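Local coordinates for SH3 domain-containing protein (Dictyostelium discoideum, PDB 4NQI) that remodels membranes through its inverse BAR (I-BAR) domain in osmoregulation, phagocytosis and cytokinesis, and probably binds phosphatidylinositol lipids, at residues 82-87 with 211-216; 44-49 with 94-99; 123-128 with 171-176. One frame throughout, in Å; residues are numbered along the deposited sequence.

Interaction 1: 82-87 with 211-216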
loop_
_atom_site.group_PDB
_atom_site.type_symbol
_atom_site.label_atom_id
_atom_site.label_comp_id
_atom_site.label_asym_id
_atom_site.label_seq_id
_atom_site.Cartn_x
_atom_site.Cartn_y
_atom_site.Cartn_z
ATOM N N ALA B 82 3.213 -14.901 9.043
ATOM C CA ALA B 82 1.859 -14.523 9.441
ATOM C C ALA B 82 1.849 -13.265 10.310
ATOM O O ALA B 82 1.055 -12.348 10.076
ATOM C CB ALA B 82 1.177 -15.675 10.168
ATOM N N ASP B 83 2.723 -13.231 11.315
ATOM C CA ASP B 83 2.814 -12.086 12.221
ATOM C C ASP B 83 3.198 -10.802 11.488
ATOM O O ASP B 83 2.699 -9.720 11.806
ATOM C CB ASP B 83 3.822 -12.361 13.340
ATOM C CG ASP B 83 3.311 -13.366 14.356
ATOM O OD1 ASP B 83 2.102 -13.680 14.331
ATOM O OD2 ASP B 83 4.119 -13.831 15.188
ATOM N N ALA B 84 4.092 -10.928 10.512
ATOM C CA ALA B 84 4.560 -9.776 9.747
ATOM C C ALA B 84 3.430 -9.183 8.908
ATOM O O ALA B 84 3.202 -7.972 8.926
ATOM C CB ALA B 84 5.732 -10.169 8.864
ATOM N N ILE B 85 2.720 -10.045 8.182
ATOM C CA ILE B 85 1.597 -9.614 7.354
ATOM C C ILE B 85 0.478 -9.014 8.208
ATOM O O ILE B 85 -0.118 -8.002 7.836
ATOM C CB ILE B 85 1.061 -10.769 6.468
ATOM C CG1 ILE B 85 2.116 -11.173 5.433
ATOM C CG2 ILE B 85 -0.227 -10.368 5.766
ATOM C CD1 ILE B 85 1.636 -12.201 4.421
ATOM N N LYS B 86 0.206 -9.622 9.359
ATOM C CA LYS B 86 -0.810 -9.096 10.268
ATOM C C LYS B 86 -0.455 -7.683 10.735
ATOM O O LYS B 86 -1.266 -6.758 10.617
ATOM C CB LYS B 86 -0.994 -10.016 11.475
ATOM C CG LYS B 86 -2.065 -9.528 12.445
ATOM N N ASP B 87 0.760 -7.520 11.251
ATOM C CA ASP B 87 1.213 -6.222 11.738
ATOM C C ASP B 87 1.183 -5.146 10.653
ATOM O O ASP B 87 0.771 -4.018 10.910
ATOM C CB ASP B 87 2.609 -6.341 12.351
ATOM C CG ASP B 87 2.596 -7.062 13.686
ATOM O OD1 ASP B 87 1.513 -7.142 14.307
ATOM O OD2 ASP B 87 3.668 -7.539 14.119
ATOM N N SER B 211 11.545 -3.110 6.137
ATOM C CA SER B 211 12.227 -3.640 7.315
ATOM C C SER B 211 11.755 -5.051 7.669
ATOM O O SER B 211 12.571 -5.930 7.950
ATOM C CB SER B 211 12.019 -2.708 8.510
ATOM O OG SER B 211 12.667 -3.207 9.666
ATOM N N LYS B 212 10.441 -5.265 7.649
ATOM C CA LYS B 212 9.866 -6.554 8.034
ATOM C C LYS B 212 10.084 -7.654 6.995
ATOM O O LYS B 212 10.596 -8.724 7.321
ATOM C CB LYS B 212 8.373 -6.416 8.346
ATOM C CG LYS B 212 8.069 -5.842 9.723
ATOM C CD LYS B 212 6.698 -6.292 10.221
ATOM C CE LYS B 212 6.387 -5.707 11.596
ATOM N NZ LYS B 212 7.338 -6.165 12.650
ATOM N N PHE B 213 9.689 -7.389 5.751
ATOM C CA PHE B 213 9.742 -8.401 4.693
ATOM C C PHE B 213 11.162 -8.861 4.351
ATOM O O PHE B 213 11.352 -9.965 3.843
ATOM C CB PHE B 213 8.999 -7.918 3.439
ATOM C CG PHE B 213 7.501 -8.066 3.526
ATOM C CD1 PHE B 213 6.915 -8.689 4.621
ATOM C CD2 PHE B 213 6.680 -7.595 2.511
ATOM C CE1 PHE B 213 5.540 -8.835 4.704
ATOM C CE2 PHE B 213 5.302 -7.737 2.589
ATOM C CZ PHE B 213 4.733 -8.357 3.688
ATOM N N SER B 214 12.155 -8.023 4.639
ATOM C CA SER B 214 13.553 -8.405 4.444
ATOM C C SER B 214 13.970 -9.485 5.438
ATOM O O SER B 214 14.714 -10.405 5.091
ATOM C CB SER B 214 14.472 -7.190 4.573
ATOM O OG SER B 214 14.265 -6.282 3.508
ATOM N N THR B 215 13.490 -9.367 6.674
ATOM C CA THR B 215 13.768 -10.365 7.704
ATOM C C THR B 215 13.145 -11.721 7.343
ATOM O O THR B 215 13.768 -12.767 7.543
ATOM C CB THR B 215 13.268 -9.904 9.089
ATOM O OG1 THR B 215 13.787 -8.598 9.377
ATOM C CG2 THR B 215 13.724 -10.865 10.170
ATOM N N ASN B 216 11.922 -11.698 6.813
ATOM C CA ASN B 216 11.257 -12.919 6.363
ATOM C C ASN B 216 12.005 -13.563 5.198
ATOM O O ASN B 216 12.224 -14.773 5.188
ATOM C CB ASN B 216 9.812 -12.634 5.949
ATOM C CG ASN B 216 8.980 -12.066 7.080
ATOM O OD1 ASN B 216 8.614 -10.890 7.064
ATOM N ND2 ASN B 216 8.659 -12.905 8.061
#

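Interaction 2: 44-49 with 94-99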
loop_
_atom_site.group_PDB
_atom_site.type_symbol
_atom_site.label_atom_id
_atom_site.label_comp_id
_atom_site.label_asym_id
_atom_site.label_seq_id
_atom_site.Cartn_x
_atom_site.Cartn_y
_atom_site.Cartn_z
ATOM N N LYS B 44 -13.339 6.939 -1.218
ATOM C CA LYS B 44 -13.423 5.614 -1.827
ATOM C C LYS B 44 -12.102 4.860 -1.699
ATOM O O LYS B 44 -12.083 3.662 -1.402
ATOM C CB LYS B 44 -13.788 5.762 -3.303
ATOM C CG LYS B 44 -13.631 4.498 -4.130
ATOM N N TYR B 45 -11.003 5.571 -1.939
ATOM C CA TYR B 45 -9.663 5.007 -1.823
ATOM C C TYR B 45 -9.435 4.478 -0.412
ATOM O O TYR B 45 -8.910 3.378 -0.227
ATOM C CB TYR B 45 -8.612 6.067 -2.170
ATOM C CG TYR B 45 -7.180 5.571 -2.163
ATOM C CD1 TYR B 45 -6.640 4.940 -3.273
ATOM C CD2 TYR B 45 -6.365 5.750 -1.054
ATOM C CE1 TYR B 45 -5.333 4.491 -3.277
ATOM C CE2 TYR B 45 -5.055 5.303 -1.049
ATOM C CZ TYR B 45 -4.546 4.674 -2.164
ATOM O OH TYR B 45 -3.246 4.227 -2.170
ATOM N N GLN B 46 -9.839 5.269 0.577
ATOM C CA GLN B 46 -9.716 4.885 1.979
ATOM C C GLN B 46 -10.494 3.602 2.282
ATOM O O GLN B 46 -9.986 2.706 2.962
ATOM C CB GLN B 46 -10.186 6.033 2.879
ATOM C CG GLN B 46 -10.302 5.683 4.355
ATOM C CD GLN B 46 -11.721 5.342 4.770
ATOM O OE1 GLN B 46 -11.944 4.431 5.565
ATOM N NE2 GLN B 46 -12.689 6.085 4.242
ATOM N N GLN B 47 -11.718 3.516 1.766
ATOM C CA GLN B 47 -12.567 2.343 1.965
ATOM C C GLN B 47 -11.942 1.083 1.367
ATOM O O GLN B 47 -11.970 0.013 1.982
ATOM C CB GLN B 47 -13.965 2.585 1.385
ATOM C CG GLN B 47 -14.863 3.458 2.267
ATOM C CD GLN B 47 -16.073 4.014 1.531
ATOM O OE1 GLN B 47 -16.376 3.609 0.407
ATOM N NE2 GLN B 47 -16.767 4.954 2.166
ATOM N N GLN B 48 -11.371 1.212 0.174
ATOM C CA GLN B 48 -10.709 0.082 -0.472
ATOM C C GLN B 48 -9.448 -0.345 0.277
ATOM O O GLN B 48 -9.093 -1.525 0.287
ATOM C CB GLN B 48 -10.381 0.401 -1.935
ATOM C CG GLN B 48 -11.610 0.575 -2.826
ATOM C CD GLN B 48 -12.514 -0.649 -2.839
ATOM O OE1 GLN B 48 -12.064 -1.776 -2.619
ATOM N NE2 GLN B 48 -13.798 -0.428 -3.098
ATOM N N ALA B 49 -8.780 0.618 0.908
ATOM C CA ALA B 49 -7.586 0.335 1.701
ATOM C C ALA B 49 -7.934 -0.521 2.917
ATOM O O ALA B 49 -7.215 -1.470 3.245
ATOM C CB ALA B 49 -6.913 1.627 2.133
ATOM N N ASP B 94 -4.507 1.830 9.798
ATOM C CA ASP B 94 -4.217 3.097 10.465
ATOM C C ASP B 94 -3.910 4.201 9.454
ATOM O O ASP B 94 -4.266 5.363 9.664
ATOM C CB ASP B 94 -3.050 2.936 11.441
ATOM C CG ASP B 94 -3.400 2.056 12.630
ATOM O OD1 ASP B 94 -4.607 1.863 12.902
ATOM O OD2 ASP B 94 -2.466 1.563 13.297
ATOM N N VAL B 95 -3.245 3.829 8.363
ATOM C CA VAL B 95 -2.977 4.759 7.270
ATOM C C VAL B 95 -4.286 5.266 6.662
ATOM O O VAL B 95 -4.460 6.466 6.446
ATOM C CB VAL B 95 -2.094 4.109 6.183
ATOM C CG1 VAL B 95 -2.096 4.939 4.911
ATOM C CG2 VAL B 95 -0.672 3.923 6.697
ATOM N N ALA B 96 -5.214 4.347 6.410
ATOM C CA ALA B 96 -6.529 4.705 5.879
ATOM C C ALA B 96 -7.268 5.665 6.814
ATOM O O ALA B 96 -7.898 6.626 6.361
ATOM C CB ALA B 96 -7.358 3.455 5.638
ATOM N N LYS B 97 -7.181 5.397 8.115
ATOM C CA LYS B 97 -7.814 6.232 9.135
ATOM C C LYS B 97 -7.253 7.657 9.128
ATOM O O LYS B 97 -7.995 8.619 9.332
ATOM C CB LYS B 97 -7.616 5.615 10.523
ATOM C CG LYS B 97 -8.203 4.215 10.707
ATOM C CD LYS B 97 -9.699 4.256 10.981
ATOM C CE LYS B 97 -10.089 3.292 12.099
ATOM N NZ LYS B 97 -9.750 1.874 11.790
ATOM N N VAL B 98 -5.945 7.781 8.903
ATOM C CA VAL B 98 -5.286 9.086 8.834
ATOM C C VAL B 98 -5.805 9.900 7.650
ATOM O O VAL B 98 -6.108 11.085 7.791
ATOM C CB VAL B 98 -3.749 8.940 8.743
ATOM C CG1 VAL B 98 -3.100 10.257 8.339
ATOM C CG2 VAL B 98 -3.179 8.451 10.069
ATOM N N LEU B 99 -5.908 9.258 6.489
ATOM C CA LEU B 99 -6.459 9.895 5.296
ATOM C C LEU B 99 -7.882 10.385 5.553
ATOM O O LEU B 99 -8.281 11.444 5.064
ATOM C CB LEU B 99 -6.443 8.921 4.115
ATOM C CG LEU B 99 -6.982 9.457 2.785
ATOM C CD1 LEU B 99 -6.127 10.607 2.282
ATOM C CD2 LEU B 99 -7.071 8.356 1.733
#

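Interaction 3: 123-128 with 171-176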
loop_
_atom_site.group_PDB
_atom_site.type_symbol
_atom_site.label_atom_id
_atom_site.label_comp_id
_atom_site.label_asym_id
_atom_site.label_seq_id
_atom_site.Cartn_x
_atom_site.Cartn_y
_atom_site.Cartn_z
ATOM N N LYS B 123 -18.935 40.395 -1.416
ATOM C CA LYS B 123 -19.888 41.395 -0.935
ATOM C C LYS B 123 -19.175 42.714 -0.649
ATOM O O LYS B 123 -19.524 43.755 -1.210
ATOM C CB LYS B 123 -20.592 40.896 0.332
ATOM N N ASN B 124 -18.170 42.652 0.222
ATOM C CA ASN B 124 -17.348 43.810 0.558
ATOM C C ASN B 124 -16.619 44.401 -0.648
ATOM O O ASN B 124 -16.252 45.577 -0.642
ATOM C CB ASN B 124 -16.338 43.445 1.650
ATOM C CG ASN B 124 -16.968 43.363 3.027
ATOM O OD1 ASN B 124 -18.192 43.367 3.167
ATOM N ND2 ASN B 124 -16.130 43.287 4.056
ATOM N N TYR B 125 -16.400 43.584 -1.674
ATOM C CA TYR B 125 -15.760 44.060 -2.895
ATOM C C TYR B 125 -16.710 44.945 -3.697
ATOM O O TYR B 125 -16.319 46.016 -4.163
ATOM C CB TYR B 125 -15.260 42.897 -3.758
ATOM C CG TYR B 125 -14.360 43.349 -4.883
ATOM C CD1 TYR B 125 -13.100 43.863 -4.616
ATOM C CD2 TYR B 125 -14.771 43.274 -6.208
ATOM C CE1 TYR B 125 -12.273 44.288 -5.632
ATOM C CE2 TYR B 125 -13.944 43.696 -7.235
ATOM C CZ TYR B 125 -12.696 44.202 -6.937
ATOM O OH TYR B 125 -11.861 44.628 -7.942
ATOM N N LYS B 126 -17.953 44.494 -3.858
ATOM C CA LYS B 126 -18.972 45.286 -4.539
ATOM C C LYS B 126 -19.233 46.582 -3.779
ATOM O O LYS B 126 -19.380 47.646 -4.379
ATOM C CB LYS B 126 -20.284 44.502 -4.661
ATOM C CG LYS B 126 -20.152 43.109 -5.265
ATOM N N LYS B 127 -19.282 46.479 -2.453
ATOM C CA LYS B 127 -19.620 47.608 -1.591
ATOM C C LYS B 127 -18.544 48.698 -1.609
ATOM O O LYS B 127 -18.847 49.868 -1.849
ATOM C CB LYS B 127 -19.862 47.123 -0.158
ATOM C CG LYS B 127 -20.569 48.128 0.742
ATOM C CD LYS B 127 -20.702 47.601 2.165
ATOM C CE LYS B 127 -19.342 47.291 2.768
ATOM N NZ LYS B 127 -18.443 48.479 2.743
ATOM N N ASP B 128 -17.295 48.307 -1.360
ATOM C CA ASP B 128 -16.177 49.252 -1.339
ATOM C C ASP B 128 -15.964 49.923 -2.692
ATOM O O ASP B 128 -15.614 51.103 -2.760
ATOM C CB ASP B 128 -14.884 48.554 -0.900
ATOM C CG ASP B 128 -14.858 48.245 0.584
ATOM O OD1 ASP B 128 -15.656 48.845 1.333
ATOM O OD2 ASP B 128 -14.028 47.408 1.002
ATOM N N GLN B 171 -5.734 52.183 -5.181
ATOM C CA GLN B 171 -5.023 51.455 -4.142
ATOM C C GLN B 171 -5.924 50.426 -3.477
ATOM O O GLN B 171 -5.444 49.484 -2.846
ATOM C CB GLN B 171 -4.455 52.417 -3.100
ATOM C CG GLN B 171 -2.941 52.430 -3.071
ATOM C CD GLN B 171 -2.357 51.050 -3.298
ATOM O OE1 GLN B 171 -2.419 50.183 -2.424
ATOM N NE2 GLN B 171 -1.794 50.834 -4.483
ATOM N N LEU B 172 -7.232 50.616 -3.620
ATOM C CA LEU B 172 -8.205 49.648 -3.134
ATOM C C LEU B 172 -8.243 48.431 -4.051
ATOM O O LEU B 172 -8.275 47.295 -3.576
ATOM C CB LEU B 172 -9.597 50.275 -3.042
ATOM C CG LEU B 172 -10.748 49.316 -2.717
ATOM C CD1 LEU B 172 -10.561 48.695 -1.341
ATOM C CD2 LEU B 172 -12.096 50.020 -2.813
ATOM N N ASN B 173 -8.240 48.672 -5.362
ATOM C CA ASN B 173 -8.240 47.587 -6.341
ATOM C C ASN B 173 -7.035 46.660 -6.178
ATOM O O ASN B 173 -7.169 45.439 -6.233
ATOM C CB ASN B 173 -8.277 48.139 -7.770
ATOM C CG ASN B 173 -9.529 48.945 -8.058
ATOM O OD1 ASN B 173 -10.541 48.822 -7.365
ATOM N ND2 ASN B 173 -9.469 49.774 -9.097
ATOM N N ALA B 174 -5.861 47.253 -5.978
ATOM C CA ALA B 174 -4.623 46.493 -5.818
ATOM C C ALA B 174 -4.580 45.746 -4.485
ATOM O O ALA B 174 -4.081 44.620 -4.415
ATOM C CB ALA B 174 -3.420 47.410 -5.956
ATOM N N ASN B 175 -5.090 46.377 -3.429
ATOM C CA ASN B 175 -5.195 45.726 -2.124
ATOM C C ASN B 175 -6.136 44.524 -2.172
ATOM O O ASN B 175 -5.857 43.478 -1.590
ATOM C CB ASN B 175 -5.671 46.720 -1.057
ATOM C CG ASN B 175 -4.560 47.625 -0.555
ATOM O OD1 ASN B 175 -3.384 47.256 -0.572
ATOM N ND2 ASN B 175 -4.930 48.814 -0.089
ATOM N N LYS B 176 -7.255 44.689 -2.873
ATOM C CA LYS B 176 -8.242 43.625 -3.016
ATOM C C LYS B 176 -7.733 42.491 -3.899
ATOM O O LYS B 176 -8.190 41.353 -3.776
ATOM C CB LYS B 176 -9.545 44.179 -3.594
ATOM C CG LYS B 176 -10.315 45.100 -2.658
ATOM C CD LYS B 176 -10.540 44.444 -1.304
ATOM C CE LYS B 176 -11.540 45.225 -0.472
ATOM N NZ LYS B 176 -12.817 45.402 -1.206
HETATM O O HOH W 1 -9.311 44.760 -7.553
#

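Interaction 1: 82-87 with 211-216
The ring of Phe-213 meets Ala-84 at its edge. CB of Ala-84 lies near the ring plane, 4.4 Å from CE1 of Phe-213. The same ring carbon is approached obliquely by Ile-85, whose CG1 is 4.2 Å from CE1 of Phe-213. Phe-213 also packs on Leu-88 of the same chain and on Leu-199 of the second subunit. Ile-85 in turn touches Leu-63 of helix 15-64 and Phe-195 of the second subunit. The side chain of Asn-216 also lies against CB of Ala-84.

The two segments belong to helices 72-140 and 152-224 of the I-BAR (IMD) domain. These long helices run antiparallel here, at 168°, with their local axes 10.1 Å apart. Both help to form the elongated helical bundle of the dimer.

Lys-212 closes the contact on the more open flank. With CG anti to the carbonyl carbon (chi1 -79°), its chain extends toward helix 72-140 as far as CE, and a bend at chi4 (-63°) then turns NZ. CD passes the backbone of Ala-84, 4.1 Å from its O atom. CE of Lys-212 rests 3.9 Å from CB of Asp-87. The two side chains cross nearly at right angles. NZ of Lys-212 stays 4.2 Å from OD2 of Asp-87, too far for a salt bridge, though the opposite charges probably still attract.

Interaction 2: 44-49 with 94-99
Gln-46 reaches from helix 15-64 to Ala-96 and Leu-99 on helix 72-140. Its CB is 4.1 Å from CD2 of Leu-99. The next atom, CG, is anti to the backbone N (chi1 171°). This turns it onto the backbone of the other helix, 3.3 Å from the O atom of Ala-96 and 3.9 Å from the CB of Ala-96. The chain then bends at chi2 (-98°), which turns the amide at the tip away from helix 72-140. Across the interface Gln-46 therefore works through its aliphatic part.

Two alanines let the backbones come close. The CA atoms of Gln-46 and Ala-96 are 5.0 Å apart, and the local axes approach to 8.9 Å. CB of Ala-96 faces the backbone O of Gln-46 and also meets CB of Ala-49 at 4.0 Å. This is an antiparallel pair of long helices within the I-BAR bundle, crossing at -163°.

Beside the alanines, CD2 of Leu-99 lies at the edge of the Tyr-45 ring, 3.9 Å from CD2 of Tyr-45. Leu-99 comes at Tyr-45 almost perpendicular, and both also touch Phe-198 of helix 152-224. The ring of Tyr-45 reaches on to the dimer partner. Its OH is hydrogen-bonded to Glu-89 of the second subunit, and the side chain packs on Arg-92 of that subunit.

Interaction 3: 123-128 with 171-176
Lys-176 lays its aliphatic chain along the edge of the Tyr-125 ring and still brings its amine to Asp-128. CB of Lys-176 is 3.4 Å from CE1 of Tyr-125, and CG lies in the ring plane. The two side chains run alongside each other, pointing opposite ways. Bends at chi2 (-52°) and chi4 (55°) lead the lysine on to the carboxylate.

There NZ of Lys-176 donates to OD2 of Asp-128 at 3.2 Å, in a salt bridge. It meets the anti side of the oxygen, 17° out of the carboxylate plane. The second oxygen is held within the same helix. NZ of Lys-127 comes to OD1 of Asp-128 from above the plane, at 3.1 Å. One carboxylate thus serves two lysines. CD2 of Leu-172 packs 3.7 Å from CB of Asp-128. With an alanine here instead of Asp-128, the amine of the buried Lys-176 would probably lose its anionic mate, and the chain of Lys-127 would probably be free to turn.

The helices run antiparallel in a predicted coiled-coil region of the I-BAR domain, with local axes 11.5 Å apart. A water bridges the tyrosine hydroxyl to the other helix. It lies 2.6 Å from OH of Tyr-125 and donates to the O atom of Asn-173. Tyr-125 and Asn-173 also touch Ile-17 of helix 15-64. The chemistry implies a mixed contact: aliphatic carbon packs against the ring edge, the salt bridge to Asp-128 probably pays for burying the amine of Lys-176, and the water ties the tyrosine hydroxyl across the interface.

How the interactions relate
All three interactions join antiparallel long helices of one I-BAR domain, and all use helix 72-140. Interactions 1 and 3 pair it with helix 152-224 on opposite sides of the chain's centre, their centres about 60 Å apart. Interaction 2 pairs it with helix 15-64, its centre about 12 Å from that of the chain. Interaction 2 is fully buried and relies on alanines, aliphatic carbon and a ring edge. Interaction 1 is also mostly buried, but has a loose charge pair at its rim. Interaction 3 is only partly buried, has the widest axis separation, and adds a salt-bridge network and a water. Interactions 1 and 2 each meet the second subunit with several side chains, interaction 3 with one residue.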